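Local coordinates for protein glucanase (Klebsiella pneumoniae, PDB 5GY3) that probably hydrolyses internal beta-1,4-glucosidic linkages in cellulose and related beta-D-glucans, as a family 8 glycoside hydrolase, at residues A[64-69]-A[87-92]. Sequence-based numbering, arbitrary orientation.
Sequences NGLFYW and DGDTLI
Asp89 reaches from the first turn of helix 86-103 to the loop 64-69, where its carboxylate meets Leu66 on one oxygen and Phe67 on the other. The CB bond of Asp89 points toward the loop, and chi1 of -53°, with CG anti to the carbonyl carbon, sets the carboxylate beside Leu66 and Phe67. CB of Asp89 lies 3.9 Å from CD2 of Leu66, and CG rests against the same methyl and against CB of Leu66, the two side chains crossing at about a right angle. At the tip the two oxygens part company. OD2 of Asp89 stays 3.6 Å from CD2 of Leu66 and accepts a hydrogen bond from the side-chain amide of Asn84, in the loop just before the helix. OD1 turns to Phe67: the backbone N of Phe67 gives OD1 of Asp89 a weak, bent hydrogen bond of 3.2 Å (131° at the hydrogen), and this oxygen lies at the edge of the Phe67 ring, near its plane, 3.4 Å from CD1 of Phe67, with ring and carboxylate planes 38° apart. A water lies within hydrogen-bonding distance of both residues, 2.8 Å from Asp89 OD1 and 2.7 Å from Phe67 O, bridging the carboxylate to the carbonyl of Phe67. One helix turn on, CD1 of Ile92 sits over a face of the Phe67 ring, offset toward its rim and 4.1 Å from CD1 of Phe67. The ring also touches Thr55 of helix 45-59 and Ile115 of helix 106-123. Before the contact, OD1 of Asn64 accepts from the N of Leu66 in an Asx turn. Here a buried carboxylate ties the loop between helix 45-59 and strand 70-71 to the helix bearing Asp87, the predicted nucleophile, in the (alpha/alpha)6 barrel of glycoside hydrolase family 8.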
loop_
_atom_site.group_PDB
_atom_site.type_symbol
_atom_site.label_atom_id
_atom_site.label_comp_id
_atom_site.label_asym_id
_atom_site.label_seq_id
_atom_site.Cartn_x
_atom_site.Cartn_y
_atom_site.Cartn_z
ATOM N N ASN A 64 -12.021 -16.923 5.395
ATOM C CA ASN A 64 -10.775 -17.088 4.661
ATOM C C ASN A 64 -9.551 -16.553 5.389
ATOM O O ASN A 64 -8.453 -16.644 4.841
ATOM C CB ASN A 64 -10.878 -16.439 3.259
ATOM C CG ASN A 64 -11.193 -14.952 3.304
ATOM O OD1 ASN A 64 -10.945 -14.270 4.302
ATOM N ND2 ASN A 64 -11.731 -14.435 2.203
ATOM N N GLY A 65 -9.691 -16.016 6.601
ATOM C CA GLY A 65 -8.542 -15.525 7.339
ATOM C C GLY A 65 -8.064 -14.138 6.964
ATOM O O GLY A 65 -7.082 -13.662 7.557
ATOM N N LEU A 66 -8.714 -13.469 6.008
ATOM C CA LEU A 66 -8.339 -12.118 5.627
ATOM C C LEU A 66 -9.206 -11.138 6.427
ATOM O O LEU A 66 -9.746 -11.494 7.476
ATOM C CB LEU A 66 -8.445 -11.967 4.109
ATOM C CG LEU A 66 -7.496 -12.898 3.334
ATOM C CD1 LEU A 66 -7.804 -12.838 1.849
ATOM C CD2 LEU A 66 -6.059 -12.472 3.603
ATOM N N PHE A 67 -9.340 -9.900 5.967
ATOM C CA PHE A 67 -10.010 -8.873 6.752
ATOM C C PHE A 67 -10.982 -8.092 5.880
ATOM O O PHE A 67 -10.623 -7.667 4.778
ATOM C CB PHE A 67 -8.987 -7.913 7.383
ATOM C CG PHE A 67 -7.974 -8.606 8.245
ATOM C CD1 PHE A 67 -6.803 -9.103 7.700
ATOM C CD2 PHE A 67 -8.206 -8.788 9.597
ATOM C CE1 PHE A 67 -5.873 -9.767 8.501
ATOM C CE2 PHE A 67 -7.280 -9.437 10.404
ATOM C CZ PHE A 67 -6.119 -9.934 9.851
ATOM N N TYR A 68 -12.202 -7.880 6.383
ATOM C CA TYR A 68 -13.085 -6.881 5.784
ATOM C C TYR A 68 -12.355 -5.545 5.711
ATOM O O TYR A 68 -11.738 -5.113 6.687
ATOM C CB TYR A 68 -14.364 -6.742 6.615
ATOM C CG TYR A 68 -15.057 -8.059 6.883
ATOM C CD1 TYR A 68 -15.375 -8.922 5.843
ATOM C CD2 TYR A 68 -15.390 -8.439 8.176
ATOM C CE1 TYR A 68 -16.014 -10.124 6.082
ATOM C CE2 TYR A 68 -16.025 -9.645 8.425
ATOM C CZ TYR A 68 -16.334 -10.482 7.375
ATOM O OH TYR A 68 -16.967 -11.684 7.616
ATOM N N TRP A 69 -12.409 -4.891 4.548
ATOM C CA TRP A 69 -11.444 -3.824 4.309
ATOM C C TRP A 69 -11.839 -2.487 4.919
ATOM O O TRP A 69 -10.955 -1.671 5.169
ATOM C CB TRP A 69 -11.195 -3.632 2.809
ATOM C CG TRP A 69 -12.282 -2.876 2.084
ATOM C CD1 TRP A 69 -13.490 -3.365 1.680
ATOM C CD2 TRP A 69 -12.243 -1.500 1.663
ATOM N NE1 TRP A 69 -14.210 -2.379 1.032
ATOM C CE2 TRP A 69 -13.466 -1.226 1.014
ATOM C CE3 TRP A 69 -11.292 -0.474 1.776
ATOM C CZ2 TRP A 69 -13.764 0.031 0.482
ATOM C CZ3 TRP A 69 -11.590 0.773 1.247
ATOM C CH2 TRP A 69 -12.814 1.011 0.604
ATOM N N ASP A 87 -3.951 -5.212 -0.335
ATOM C CA ASP A 87 -2.826 -4.448 0.188
ATOM C C ASP A 87 -2.963 -4.249 1.689
ATOM O O ASP A 87 -1.965 -4.285 2.410
ATOM C CB ASP A 87 -2.646 -3.112 -0.551
ATOM C CG ASP A 87 -3.811 -2.137 -0.381
ATOM O OD1 ASP A 87 -4.975 -2.558 -0.171
ATOM O OD2 ASP A 87 -3.539 -0.909 -0.497
ATOM N N GLY A 88 -4.189 -4.054 2.181
ATOM C CA GLY A 88 -4.373 -3.920 3.620
ATOM C C GLY A 88 -4.008 -5.192 4.364
ATOM O O GLY A 88 -3.289 -5.149 5.366
ATOM N N ASP A 89 -4.504 -6.343 3.883
ATOM C CA ASP A 89 -4.128 -7.627 4.479
ATOM C C ASP A 89 -2.616 -7.800 4.495
ATOM O O ASP A 89 -2.046 -8.307 5.470
ATOM C CB ASP A 89 -4.720 -8.809 3.703
ATOM C CG ASP A 89 -6.227 -8.723 3.489
ATOM O OD1 ASP A 89 -6.973 -8.324 4.407
ATOM O OD2 ASP A 89 -6.659 -9.114 2.384
ATOM N N THR A 90 -1.960 -7.435 3.393
ATOM C CA THR A 90 -0.510 -7.568 3.296
ATOM C C THR A 90 0.193 -6.697 4.327
ATOM O O THR A 90 1.140 -7.141 4.993
ATOM C CB THR A 90 -0.063 -7.182 1.881
ATOM O OG1 THR A 90 -0.609 -8.105 0.931
ATOM C CG2 THR A 90 1.445 -7.157 1.766
ATOM N N LEU A 91 -0.238 -5.435 4.447
ATOM C CA LEU A 91 0.409 -4.506 5.370
ATOM C C LEU A 91 0.290 -4.991 6.804
ATOM O O LEU A 91 1.250 -4.898 7.585
ATOM C CB LEU A 91 -0.221 -3.122 5.232
ATOM C CG LEU A 91 0.047 -2.432 3.893
ATOM C CD1 LEU A 91 -0.931 -1.283 3.696
ATOM C CD2 LEU A 91 1.484 -1.946 3.843
ATOM N N ILE A 92 -0.889 -5.510 7.160
ATOM C CA ILE A 92 -1.113 -6.069 8.493
ATOM C C ILE A 92 -0.182 -7.251 8.738
ATOM O O ILE A 92 0.471 -7.340 9.783
ATOM C CB ILE A 92 -2.593 -6.465 8.663
ATOM C CG1 ILE A 92 -3.486 -5.212 8.704
ATOM C CG2 ILE A 92 -2.776 -7.327 9.917
ATOM C CD1 ILE A 92 -5.001 -5.477 8.420
HETATM O O HOH W 1 -8.636 -6.144 3.847
#